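Local coordinates for protein gdp-l-fucose synthetase (Naegleria fowleri, PDB 6AQZ) that probably catalyses the NADPH-dependent epimerisation and reduction of GDP-4-keto-6-deoxy-D-mannose to GDP-L-fucose, and binds NADP, at residues Thr79-Leu84 against Lys122-Cys127; Val26-Gly31 against Gln71-Tyr76; Phe194-Asn199 against Lys326-Trp331. All coordinates share one frame; numbering follows the deposited sequence.

Interaction 1. Residues Thr79-Leu84 against Lys122-Cys127; sequences TYVIHL and KKTISC. With NAP (NADP nicotinamide-adenine-dinucleotide phosphate), chain G.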
loop_
_atom_site.group_PDB
_atom_site.type_symbol
_atom_site.label_atom_id
_atom_site.label_comp_id
_atom_site.label_asym_id
_atom_site.label_seq_id
_atom_site.Cartn_x
_atom_site.Cartn_y
_atom_site.Cartn_z
ATOM N N THR A 79 10.134 20.757 15.849
ATOM C CA THR A 79 10.839 21.111 14.616
ATOM C C THR A 79 11.422 19.901 13.901
ATOM O O THR A 79 11.756 20.002 12.716
ATOM C CB THR A 79 11.978 22.121 14.879
ATOM O OG1 THR A 79 12.857 21.640 15.905
ATOM C CG2 THR A 79 11.426 23.482 15.278
ATOM N N TYR A 80 11.604 18.788 14.605
ATOM C CA TYR A 80 12.094 17.555 14.017
ATOM C C TYR A 80 11.285 16.408 14.586
ATOM O O TYR A 80 10.785 16.483 15.708
ATOM C CB TYR A 80 13.592 17.359 14.274
ATOM C CG TYR A 80 14.423 18.393 13.533
ATOM C CD1 TYR A 80 14.753 18.216 12.197
ATOM C CD2 TYR A 80 14.822 19.584 14.153
ATOM C CE1 TYR A 80 15.487 19.183 11.499
ATOM C CE2 TYR A 80 15.557 20.557 13.462
ATOM C CZ TYR A 80 15.886 20.348 12.146
ATOM O OH TYR A 80 16.621 21.295 11.457
ATOM N N VAL A 81 11.114 15.365 13.784
ATOM C CA VAL A 81 10.394 14.177 14.201
ATOM C C VAL A 81 11.215 12.959 13.794
ATOM O O VAL A 81 11.642 12.846 12.637
ATOM C CB VAL A 81 8.972 14.141 13.602
ATOM C CG1 VAL A 81 8.319 12.758 13.778
ATOM C CG2 VAL A 81 8.124 15.185 14.267
ATOM N N ILE A 82 11.455 12.064 14.749
ATOM C CA ILE A 82 11.995 10.741 14.461
ATOM C C ILE A 82 10.855 9.763 14.702
ATOM O O ILE A 82 10.405 9.597 15.841
ATOM C CB ILE A 82 13.209 10.396 15.328
ATOM C CG1 ILE A 82 14.318 11.431 15.147
ATOM C CG2 ILE A 82 13.724 8.997 14.967
ATOM C CD1 ILE A 82 15.547 11.107 15.957
ATOM N N HIS A 83 10.373 9.128 13.633
ATOM C CA HIS A 83 9.173 8.289 13.672
ATOM C C HIS A 83 9.610 6.828 13.747
ATOM O O HIS A 83 9.924 6.213 12.728
ATOM C CB HIS A 83 8.306 8.568 12.446
ATOM C CG HIS A 83 7.165 7.619 12.272
ATOM N ND1 HIS A 83 6.409 7.158 13.333
ATOM C CD2 HIS A 83 6.618 7.081 11.155
ATOM C CE1 HIS A 83 5.468 6.351 12.878
ATOM N NE2 HIS A 83 5.566 6.297 11.558
ATOM N N LEU A 84 9.664 6.279 14.970
ATOM C CA LEU A 84 10.031 4.887 15.178
ATOM C C LEU A 84 8.846 4.003 15.554
ATOM O O LEU A 84 8.959 2.780 15.478
ATOM C CB LEU A 84 11.107 4.774 16.276
ATOM C CG LEU A 84 12.381 5.635 16.115
ATOM C CD1 LEU A 84 13.290 5.458 17.335
ATOM C CD2 LEU A 84 13.171 5.376 14.857
ATOM N N LYS A 122 10.486 20.400 10.184
ATOM C CA LYS A 122 11.492 20.659 9.157
ATOM C C LYS A 122 11.939 19.362 8.500
ATOM O O LYS A 122 11.945 19.252 7.268
ATOM C CB LYS A 122 12.698 21.409 9.742
ATOM C CG LYS A 122 12.422 22.806 10.296
ATOM C CD LYS A 122 13.711 23.419 10.866
ATOM C CE LYS A 122 13.616 24.920 11.127
ATOM N NZ LYS A 122 12.649 25.269 12.204
ATOM N N LYS A 123 12.243 18.343 9.306
ATOM C CA LYS A 123 12.702 17.062 8.785
ATOM C C LYS A 123 12.105 15.931 9.622
ATOM O O LYS A 123 12.049 16.019 10.849
ATOM C CB LYS A 123 14.227 16.962 8.782
ATOM C CG LYS A 123 14.751 15.788 7.980
ATOM C CD LYS A 123 16.225 15.506 8.245
ATOM C CE LYS A 123 17.124 16.410 7.449
ATOM N NZ LYS A 123 18.555 15.957 7.497
ATOM N N THR A 124 11.614 14.898 8.942
ATOM C CA THR A 124 11.009 13.729 9.568
ATOM C C THR A 124 11.739 12.496 9.063
ATOM O O THR A 124 11.942 12.348 7.857
ATOM C CB THR A 124 9.500 13.662 9.258
ATOM O OG1 THR A 124 8.849 14.750 9.915
ATOM C CG2 THR A 124 8.860 12.327 9.700
ATOM N N ILE A 125 12.188 11.646 9.980
ATOM C CA ILE A 125 12.872 10.420 9.608
ATOM C C ILE A 125 12.046 9.268 10.129
ATOM O O ILE A 125 11.848 9.143 11.343
ATOM C CB ILE A 125 14.295 10.350 10.163
ATOM C CG1 ILE A 125 15.078 11.545 9.687
ATOM C CG2 ILE A 125 14.989 9.113 9.628
ATOM C CD1 ILE A 125 16.499 11.467 10.085
ATOM N N SER A 126 11.573 8.431 9.220
ATOM C CA SER A 126 10.779 7.271 9.563
ATOM C C SER A 126 11.647 6.037 9.386
ATOM O O SER A 126 12.754 6.103 8.850
ATOM C CB SER A 126 9.528 7.211 8.688
ATOM O OG SER A 126 8.703 8.329 8.953
ATOM N N CYS A 127 11.118 4.897 9.786
ATOM C CA CYS A 127 11.922 3.694 9.877
ATOM C C CYS A 127 11.271 2.571 9.077
ATOM O O CYS A 127 10.102 2.254 9.298
ATOM C CB CYS A 127 12.101 3.321 11.355
ATOM S SG CYS A 127 13.375 2.174 11.622
HETATM P PA NAP G . 9.874 -1.938 19.827
HETATM O O1A NAP G . 8.836 -3.015 19.741
HETATM O O2A NAP G . 11.135 -2.122 20.629
HETATM O O5B NAP G . 9.208 -0.510 20.326
HETATM C C5B NAP G . 8.286 -0.132 19.363
HETATM C C4B NAP G . 7.728 1.246 19.809
HETATM O O4B NAP G . 6.475 1.544 19.142
HETATM C C3B NAP G . 7.503 1.312 21.374
HETATM O O3B NAP G . 7.831 2.590 21.849
HETATM C C2B NAP G . 5.974 1.211 21.469
HETATM O O2B NAP G . 5.443 1.903 22.479
HETATM C C1B NAP G . 5.620 2.042 20.163
HETATM N N9A NAP G . 4.231 1.855 19.761
HETATM C C8A NAP G . 3.656 0.715 19.236
HETATM N N7A NAP G . 2.341 0.863 18.957
HETATM C C5A NAP G . 2.059 2.165 19.338
HETATM C C6A NAP G . 0.877 2.897 19.300
HETATM N N6A NAP G . -0.292 2.321 18.801
HETATM N N1A NAP G . 0.838 4.189 19.710
HETATM C C2A NAP G . 2.032 4.674 20.166
HETATM N N3A NAP G . 3.243 4.088 20.274
HETATM C C4A NAP G . 3.227 2.807 19.835
HETATM O O3 NAP G . 10.215 -1.768 18.202
HETATM P PN NAP G . 11.726 -1.365 17.904
HETATM O O1N NAP G . 12.175 -0.143 18.609
HETATM O O2N NAP G . 12.627 -2.558 17.677
HETATM O O5D NAP G . 11.651 -0.787 16.254
HETATM C C5D NAP G . 11.125 0.476 16.151
HETATM C C4D NAP G . 11.246 0.800 14.679
HETATM O O4D NAP G . 12.435 0.157 14.187
HETATM C C3D NAP G . 10.014 0.110 13.920
HETATM O O3D NAP G . 9.528 0.975 12.951
HETATM C C2D NAP G . 10.651 -1.155 13.304
HETATM O O2D NAP G . 10.134 -1.509 12.080
HETATM C C1D NAP G . 12.106 -0.655 13.066
HETATM N N1N NAP G . 13.032 -1.814 12.914
HETATM C C2N NAP G . 13.420 -2.607 13.997
HETATM C C3N NAP G . 14.251 -3.691 13.806
HETATM C C7N NAP G . 14.647 -4.538 14.977
HETATM O O7N NAP G . 15.316 -5.579 14.859
HETATM N N7N NAP G . 14.243 -4.156 16.261
HETATM C C4N NAP G . 14.764 -4.074 12.470
HETATM C C5N NAP G . 14.284 -3.180 11.373
HETATM C C6N NAP G . 13.487 -2.136 11.610
HETATM P P2B NAP G . 5.250 1.009 24.092
HETATM O O1X NAP G . 6.694 0.846 24.455
HETATM O O2X NAP G . 4.455 2.059 24.872
HETATM O O3X NAP G . 4.513 -0.211 23.626
#
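The carbonyl oxygen of I125 takes one hydrogen bond from the facing strand, H83 N to I125 O at 2.7 Å, with a weaker CA-H contact from I82. One step back, I125 N donates to V81 O at 3.0 Å while the CA-H of T124 leans on that carbonyl, and V81 N in turn donates to K123 O at 3.1 Å. At the N-terminal ends of the strands, K122 N bonds T79 O.

I125 thus bonds V81 through its N and H83 through its O, the pattern of parallel strands, here 80-83 and 123-127 of the NADP-binding Rossmann fold, joined by helix 98-118 in a beta-alpha-beta crossover. On the face turned to that helix, S126 OG lies in the plane of the H83 ring, 3.3 Å from H83 CD2 at its edge. A chi1 of 171°, CG anti to the backbone N, carries the imidazole out beside S126, and its two nitrogens are held elsewhere, by N109 and T30. T124 OG1 sits beside V81 CB on the same face. On the other, K123 CB meets the edge of the Y80 ring at CD1 (3.7 Å), while K123 NZ leads off to the M251 and Y254 carbonyls. At the C-terminal ends, L84 O accepts a weak bond from NAP O3D (3.2 Å), and C127 SG lies 3.4 Å from NAP O4D.

Interaction 2. Residues Val26-Gly31 against Gln71-Tyr76; sequences VILVTG and QPFEKY. With NAP (NADP nicotinamide-adenine-dinucleotide phosphate), chain G.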
loop_
_atom_site.group_PDB
_atom_site.type_symbol
_atom_site.label_atom_id
_atom_site.label_comp_id
_atom_site.label_asym_id
_atom_site.label_seq_id
_atom_site.Cartn_x
_atom_site.Cartn_y
_atom_site.Cartn_z
ATOM N N VAL A 26 12.590 21.326 19.160
ATOM C CA VAL A 26 11.804 20.304 19.826
ATOM C C VAL A 26 11.863 19.099 18.910
ATOM O O VAL A 26 11.487 19.199 17.738
ATOM C CB VAL A 26 10.348 20.756 20.042
ATOM C CG1 VAL A 26 9.575 19.738 20.847
ATOM C CG2 VAL A 26 10.280 22.136 20.677
ATOM N N ILE A 27 12.342 17.973 19.427
ATOM C CA ILE A 27 12.475 16.764 18.629
ATOM C C ILE A 27 11.526 15.731 19.206
ATOM O O ILE A 27 11.727 15.263 20.332
ATOM C CB ILE A 27 13.907 16.213 18.605
ATOM C CG1 ILE A 27 14.915 17.262 18.133
ATOM C CG2 ILE A 27 13.962 14.979 17.707
ATOM C CD1 ILE A 27 15.511 18.142 19.285
ATOM N N LEU A 28 10.529 15.339 18.414
ATOM C CA LEU A 28 9.526 14.359 18.810
ATOM C C LEU A 28 9.936 12.980 18.310
ATOM O O LEU A 28 10.195 12.803 17.115
ATOM C CB LEU A 28 8.164 14.750 18.240
ATOM C CG LEU A 28 6.897 14.151 18.847
ATOM C CD1 LEU A 28 6.766 14.465 20.331
ATOM C CD2 LEU A 28 5.660 14.619 18.051
ATOM N N VAL A 29 10.010 12.010 19.220
ATOM C CA VAL A 29 10.408 10.645 18.878
ATOM C C VAL A 29 9.202 9.753 19.174
ATOM O O VAL A 29 8.916 9.444 20.341
ATOM C CB VAL A 29 11.649 10.176 19.653
ATOM C CG1 VAL A 29 12.061 8.755 19.236
ATOM C CG2 VAL A 29 12.820 11.128 19.454
ATOM N N THR A 30 8.484 9.334 18.127
ATOM C CA THR A 30 7.458 8.321 18.337
ATOM C C THR A 30 8.142 6.981 18.513
ATOM O O THR A 30 9.226 6.744 17.964
ATOM C CB THR A 30 6.466 8.240 17.168
ATOM O OG1 THR A 30 7.048 7.490 16.092
ATOM C CG2 THR A 30 6.049 9.647 16.688
ATOM N N GLY A 31 7.500 6.094 19.272
ATOM C CA GLY A 31 8.139 4.825 19.591
ATOM C C GLY A 31 9.454 4.988 20.328
ATOM O O GLY A 31 10.363 4.161 20.177
ATOM N N GLN A 71 -2.361 15.299 19.504
ATOM C CA GLN A 71 -2.191 15.888 20.833
ATOM C C GLN A 71 -0.739 16.220 21.174
ATOM O O GLN A 71 -0.485 17.347 21.632
ATOM C CB GLN A 71 -2.846 14.964 21.871
ATOM C CG GLN A 71 -2.854 15.486 23.302
ATOM C CD GLN A 71 -1.593 15.130 24.081
ATOM O OE1 GLN A 71 -0.903 14.150 23.772
ATOM N NE2 GLN A 71 -1.285 15.936 25.102
ATOM N N PRO A 72 0.249 15.345 20.954
ATOM C CA PRO A 72 1.648 15.766 21.180
ATOM C C PRO A 72 2.140 16.842 20.218
ATOM O O PRO A 72 2.987 17.652 20.612
ATOM C CB PRO A 72 2.443 14.467 20.995
ATOM C CG PRO A 72 1.537 13.580 20.167
ATOM C CD PRO A 72 0.152 13.908 20.640
ATOM N N PHE A 73 1.651 16.879 18.972
ATOM C CA PHE A 73 2.092 17.931 18.058
ATOM C C PHE A 73 1.575 19.293 18.498
ATOM O O PHE A 73 2.336 20.265 18.536
ATOM C CB PHE A 73 1.646 17.626 16.630
ATOM C CG PHE A 73 2.457 16.553 15.960
ATOM C CD1 PHE A 73 2.220 15.209 16.239
ATOM C CD2 PHE A 73 3.451 16.880 15.044
ATOM C CE1 PHE A 73 2.958 14.204 15.621
ATOM C CE2 PHE A 73 4.195 15.888 14.411
ATOM C CZ PHE A 73 3.950 14.544 14.703
ATOM N N GLU A 74 0.298 19.381 18.875
ATOM C CA GLU A 74 -0.208 20.650 19.382
ATOM C C GLU A 74 0.527 21.037 20.654
ATOM O O GLU A 74 0.822 22.216 20.869
ATOM C CB GLU A 74 -1.718 20.579 19.644
ATOM C CG GLU A 74 -2.553 20.226 18.418
ATOM C CD GLU A 74 -4.061 20.327 18.640
ATOM O OE1 GLU A 74 -4.479 20.960 19.627
ATOM O OE2 GLU A 74 -4.831 19.775 17.819
ATOM N N LYS A 75 0.878 20.047 21.485
ATOM C CA LYS A 75 1.480 20.330 22.785
ATOM C C LYS A 75 2.942 20.743 22.670
ATOM O O LYS A 75 3.358 21.730 23.285
ATOM C CB LYS A 75 1.347 19.112 23.700
ATOM C CG LYS A 75 2.043 19.258 25.053
ATOM C CD LYS A 75 1.212 18.616 26.150
ATOM C CE LYS A 75 1.903 18.665 27.509
ATOM N NZ LYS A 75 2.797 17.489 27.697
ATOM N N TYR A 76 3.738 19.996 21.908
ATOM C CA TYR A 76 5.183 20.200 21.856
ATOM C C TYR A 76 5.655 21.003 20.649
ATOM O O TYR A 76 6.769 21.540 20.692
ATOM C CB TYR A 76 5.917 18.845 21.873
ATOM C CG TYR A 76 5.648 18.027 23.127
ATOM C CD1 TYR A 76 6.167 18.418 24.357
ATOM C CD2 TYR A 76 4.867 16.878 23.083
ATOM C CE1 TYR A 76 5.916 17.696 25.514
ATOM C CE2 TYR A 76 4.612 16.145 24.234
ATOM C CZ TYR A 76 5.141 16.563 25.450
ATOM O OH TYR A 76 4.903 15.846 26.600
HETATM P PA NAP G . 9.874 -1.938 19.827
HETATM O O1A NAP G . 8.836 -3.015 19.741
HETATM O O2A NAP G . 11.135 -2.122 20.629
HETATM O O5B NAP G . 9.208 -0.510 20.326
HETATM C C5B NAP G . 8.286 -0.132 19.363
HETATM C C4B NAP G . 7.728 1.246 19.809
HETATM O O4B NAP G . 6.475 1.544 19.142
HETATM C C3B NAP G . 7.503 1.312 21.374
HETATM O O3B NAP G . 7.831 2.590 21.849
HETATM C C2B NAP G . 5.974 1.211 21.469
HETATM O O2B NAP G . 5.443 1.903 22.479
HETATM C C1B NAP G . 5.620 2.042 20.163
HETATM N N9A NAP G . 4.231 1.855 19.761
HETATM C C8A NAP G . 3.656 0.715 19.236
HETATM N N7A NAP G . 2.341 0.863 18.957
HETATM C C5A NAP G . 2.059 2.165 19.338
HETATM C C6A NAP G . 0.877 2.897 19.300
HETATM N N6A NAP G . -0.292 2.321 18.801
HETATM N N1A NAP G . 0.838 4.189 19.710
HETATM C C2A NAP G . 2.032 4.674 20.166
HETATM N N3A NAP G . 3.243 4.088 20.274
HETATM C C4A NAP G . 3.227 2.807 19.835
HETATM O O3 NAP G . 10.215 -1.768 18.202
HETATM P PN NAP G . 11.726 -1.365 17.904
HETATM O O1N NAP G . 12.175 -0.143 18.609
HETATM O O2N NAP G . 12.627 -2.558 17.677
HETATM O O5D NAP G . 11.651 -0.787 16.254
HETATM C C5D NAP G . 11.125 0.476 16.151
HETATM C C4D NAP G . 11.246 0.800 14.679
HETATM O O4D NAP G . 12.435 0.157 14.187
HETATM C C3D NAP G . 10.014 0.110 13.920
HETATM O O3D NAP G . 9.528 0.975 12.951
HETATM C C2D NAP G . 10.651 -1.155 13.304
HETATM O O2D NAP G . 10.134 -1.509 12.080
HETATM C C1D NAP G . 12.106 -0.655 13.066
HETATM N N1N NAP G . 13.032 -1.814 12.914
HETATM C C2N NAP G . 13.420 -2.607 13.997
HETATM C C3N NAP G . 14.251 -3.691 13.806
HETATM C C7N NAP G . 14.647 -4.538 14.977
HETATM O O7N NAP G . 15.316 -5.579 14.859
HETATM N N7N NAP G . 14.243 -4.156 16.261
HETATM C C4N NAP G . 14.764 -4.074 12.470
HETATM C C5N NAP G . 14.284 -3.180 11.373
HETATM C C6N NAP G . 13.487 -2.136 11.610
HETATM P P2B NAP G . 5.250 1.009 24.092
HETATM O O1X NAP G . 6.694 0.846 24.455
HETATM O O2X NAP G . 4.455 2.059 24.872
HETATM O O3X NAP G . 4.513 -0.211 23.626
#
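L28 lays its CD2 methyl over one face of the F73 ring, 3.8 Å from the ring centroid and 16° off its normal, a CH-pi contact displaced somewhat toward the rim. The pair illustrates how a Rossmann fold seats a helix on its parallel sheet. Helix 66-76 leads from strand 52-55 to strand 80-83, and strand 26-30 lies between those two in the sheet, so the helix passes above it. The two elements run nearly antiparallel (164°), their axes 10.2 Å apart at closest approach, a separation that branched and aromatic side chains fill.

The leucine works as a fork. With its CG anti to the backbone N (chi1 -161°) it reaches out toward the helix, where CD2 takes the phenylalanine and also comes near the pyrrolidine of P72, while CD1 lies 4.1 Å from CD2 of the Y76 ring. F73 is held further by V81 of the next strand and by C115 and C116 of helix 98-118, so its ring is wedged among three elements of the fold.

At the other end, V26 crosses Y76 at about a right angle. V26 CG1 is 3.3 Å from Y76 O and 3.9 Å from Y76 CB, so the methyl meets the last turn of the helix through its backbone as well as its side chain. The Y76 ring carries K75 CG over the centre of one face, and K75 NZ makes a weak hydrogen bond to Y76 OH at 2.9 Å. Where the strand ends, T30 OG1 is bonded to A85 N, and G31 turns with positive phi beside the adenosine ribose, its CA 3.2 Å from NAP O3B.

Interaction 3. Residues Phe194-Asn199 against Lys326-Trp331; sequences FGPHDN and KETVQW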
loop_
_atom_site.group_PDB
_atom_site.type_symbol
_atom_site.label_atom_id
_atom_site.label_comp_id
_atom_site.label_asym_id
_atom_site.label_seq_id
_atom_site.Cartn_x
_atom_site.Cartn_y
_atom_site.Cartn_z
ATOM N N PHE A 194 19.906 -5.129 17.971
ATOM C CA PHE A 194 19.905 -5.750 19.296
ATOM C C PHE A 194 20.407 -4.751 20.323
ATOM O O PHE A 194 21.086 -3.767 20.000
ATOM C CB PHE A 194 20.764 -7.028 19.338
ATOM C CG PHE A 194 22.236 -6.773 19.151
ATOM C CD1 PHE A 194 22.761 -6.562 17.871
ATOM C CD2 PHE A 194 23.096 -6.693 20.260
ATOM C CE1 PHE A 194 24.115 -6.320 17.699
ATOM C CE2 PHE A 194 24.453 -6.431 20.098
ATOM C CZ PHE A 194 24.963 -6.257 18.815
ATOM N N GLY A 195 20.068 -5.013 21.576
ATOM C CA GLY A 195 20.556 -4.181 22.641
ATOM C C GLY A 195 19.610 -4.060 23.807
ATOM O O GLY A 195 18.605 -4.781 23.924
ATOM N N PRO A 196 19.924 -3.129 24.701
ATOM C CA PRO A 196 19.106 -2.964 25.903
ATOM C C PRO A 196 17.706 -2.484 25.558
ATOM O O PRO A 196 17.473 -1.864 24.521
ATOM C CB PRO A 196 19.883 -1.929 26.739
ATOM C CG PRO A 196 20.878 -1.342 25.862
ATOM C CD PRO A 196 21.159 -2.335 24.751
ATOM N N HIS A 197 16.766 -2.810 26.447
ATOM C CA HIS A 197 15.349 -2.472 26.325
ATOM C C HIS A 197 14.665 -3.172 25.156
ATOM O O HIS A 197 13.574 -2.771 24.757
ATOM C CB HIS A 197 15.153 -0.961 26.221
ATOM C CG HIS A 197 15.646 -0.217 27.419
ATOM N ND1 HIS A 197 14.918 -0.120 28.584
ATOM C CD2 HIS A 197 16.794 0.470 27.631
ATOM C CE1 HIS A 197 15.595 0.600 29.461
ATOM N NE2 HIS A 197 16.735 0.972 28.907
ATOM N N ASP A 198 15.269 -4.248 24.656
ATOM C CA ASP A 198 14.700 -5.107 23.633
ATOM C C ASP A 198 13.528 -5.899 24.199
ATOM O O ASP A 198 13.161 -5.770 25.368
ATOM C CB ASP A 198 15.772 -6.050 23.102
ATOM C CG ASP A 198 15.545 -6.449 21.656
ATOM O OD1 ASP A 198 14.391 -6.365 21.186
ATOM O OD2 ASP A 198 16.530 -6.873 21.012
ATOM N N ASN A 199 12.899 -6.695 23.340
ATOM C CA ASN A 199 11.860 -7.635 23.748
ATOM C C ASN A 199 12.499 -9.015 23.849
ATOM O O ASN A 199 12.830 -9.624 22.830
ATOM C CB ASN A 199 10.692 -7.635 22.764
ATOM C CG ASN A 199 9.588 -8.572 23.192
ATOM O OD1 ASN A 199 9.685 -9.240 24.231
ATOM N ND2 ASN A 199 8.519 -8.610 22.425
ATOM N N LYS A 326 28.414 -8.004 25.190
ATOM C CA LYS A 326 28.684 -7.961 26.629
ATOM C C LYS A 326 27.939 -6.804 27.289
ATOM O O LYS A 326 27.418 -6.944 28.405
ATOM C CB LYS A 326 30.192 -7.862 26.895
ATOM N N GLU A 327 27.876 -5.649 26.608
ATOM C CA GLU A 327 27.134 -4.510 27.143
ATOM C C GLU A 327 25.646 -4.831 27.250
ATOM O O GLU A 327 24.986 -4.462 28.227
ATOM C CB GLU A 327 27.356 -3.263 26.274
ATOM C CG GLU A 327 28.720 -2.595 26.480
ATOM C CD GLU A 327 28.968 -1.340 25.631
ATOM O OE1 GLU A 327 28.052 -0.852 24.907
ATOM O OE2 GLU A 327 30.116 -0.838 25.696
ATOM N N THR A 328 25.102 -5.540 26.267
ATOM C CA THR A 328 23.689 -5.890 26.339
ATOM C C THR A 328 23.425 -6.915 27.447
ATOM O O THR A 328 22.479 -6.759 28.231
ATOM C CB THR A 328 23.220 -6.409 24.977
ATOM O OG1 THR A 328 23.508 -5.421 23.972
ATOM C CG2 THR A 328 21.717 -6.690 24.998
ATOM N N VAL A 329 24.267 -7.951 27.540
ATOM C CA VAL A 329 24.108 -8.960 28.584
ATOM C C VAL A 329 24.220 -8.326 29.965
ATOM O O VAL A 329 23.407 -8.605 30.854
ATOM C CB VAL A 329 25.128 -10.101 28.398
ATOM C CG1 VAL A 329 25.163 -10.983 29.632
ATOM C CG2 VAL A 329 24.801 -10.938 27.184
ATOM N N GLN A 330 25.207 -7.444 30.162
ATOM C CA GLN A 330 25.344 -6.780 31.460
ATOM C C GLN A 330 24.103 -5.957 31.772
ATOM O O GLN A 330 23.634 -5.943 32.914
ATOM C CB GLN A 330 26.599 -5.905 31.506
ATOM N N TRP A 331 23.554 -5.267 30.765
ATOM C CA TRP A 331 22.294 -4.555 30.969
ATOM C C TRP A 331 21.191 -5.523 31.363
ATOM O O TRP A 331 20.373 -5.229 32.243
ATOM C CB TRP A 331 21.885 -3.781 29.700
ATOM C CG TRP A 331 20.574 -3.068 29.909
ATOM C CD1 TRP A 331 20.395 -1.793 30.349
ATOM C CD2 TRP A 331 19.261 -3.620 29.733
ATOM N NE1 TRP A 331 19.055 -1.518 30.466
ATOM C CE2 TRP A 331 18.339 -2.624 30.092
ATOM C CE3 TRP A 331 18.782 -4.857 29.309
ATOM C CZ2 TRP A 331 16.963 -2.826 30.030
ATOM C CZ3 TRP A 331 17.421 -5.063 29.276
ATOM C CH2 TRP A 331 16.527 -4.055 29.619
#
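Aromatic and CH-pi contacts dominate the meeting of W331 with P196 and H197. P196 CB stands over the five-membered ring of the indole, 3.4 Å from its centroid and 11° off the normal, and H197 N lies over the same face, 3.4 Å from W331 CH2. The indole then turns its edge to the H197 ring in an edge-to-face pair: W331 CZ2 sits 3.6 Å above the centre of the imidazole, the planes at 53°. A type II beta turn from G195 to D198 presents P196 and H197, the latter at the positive-phi position, and W331, its CG anti to the backbone N (chi1 179°), extends its indole toward them.

Van der Waals contacts follow one turn earlier on the same face of the helix. T328 fits its CG2 and OG1 against G195 CA (3.6 and 3.5 Å), and OG1 also nears the F194 ring.

The polar bonds named here do not join the two segments. T328 OG1 is bonded to A324 O inside helix 321-335, N199 N to D198 OD1 at 2.6 Å, and H197 O to R340, whose NH1 is also hydrogen-bonded to NADP. The loop after strand 184-194 and helix 321-335 are therefore joined by shape and ring faces.

Overall arrangement
Interactions 1 and 2 belong to one sheet and share a boundary, their centres 10 Å apart. Strands 26-30 and 80-83 are neighbours in it, with I82 N 2.8 Å from L28 O and T79 N 2.8 Å from V26 O, both probable hydrogen bonds. Helix 66-76 of interaction 2 is followed, after a short link, by strand 80-83 of interaction 1. Both bring C-terminal strand ends to NADP: G31 by the adenosine ribose, L84 and C127 by the nicotinamide ribose. Interaction 3 stands apart, its centre 25 Å from that of interaction 1 and 27 Å from that of interaction 2, yet the H197 side chain is only about 7 Å from the cofactor.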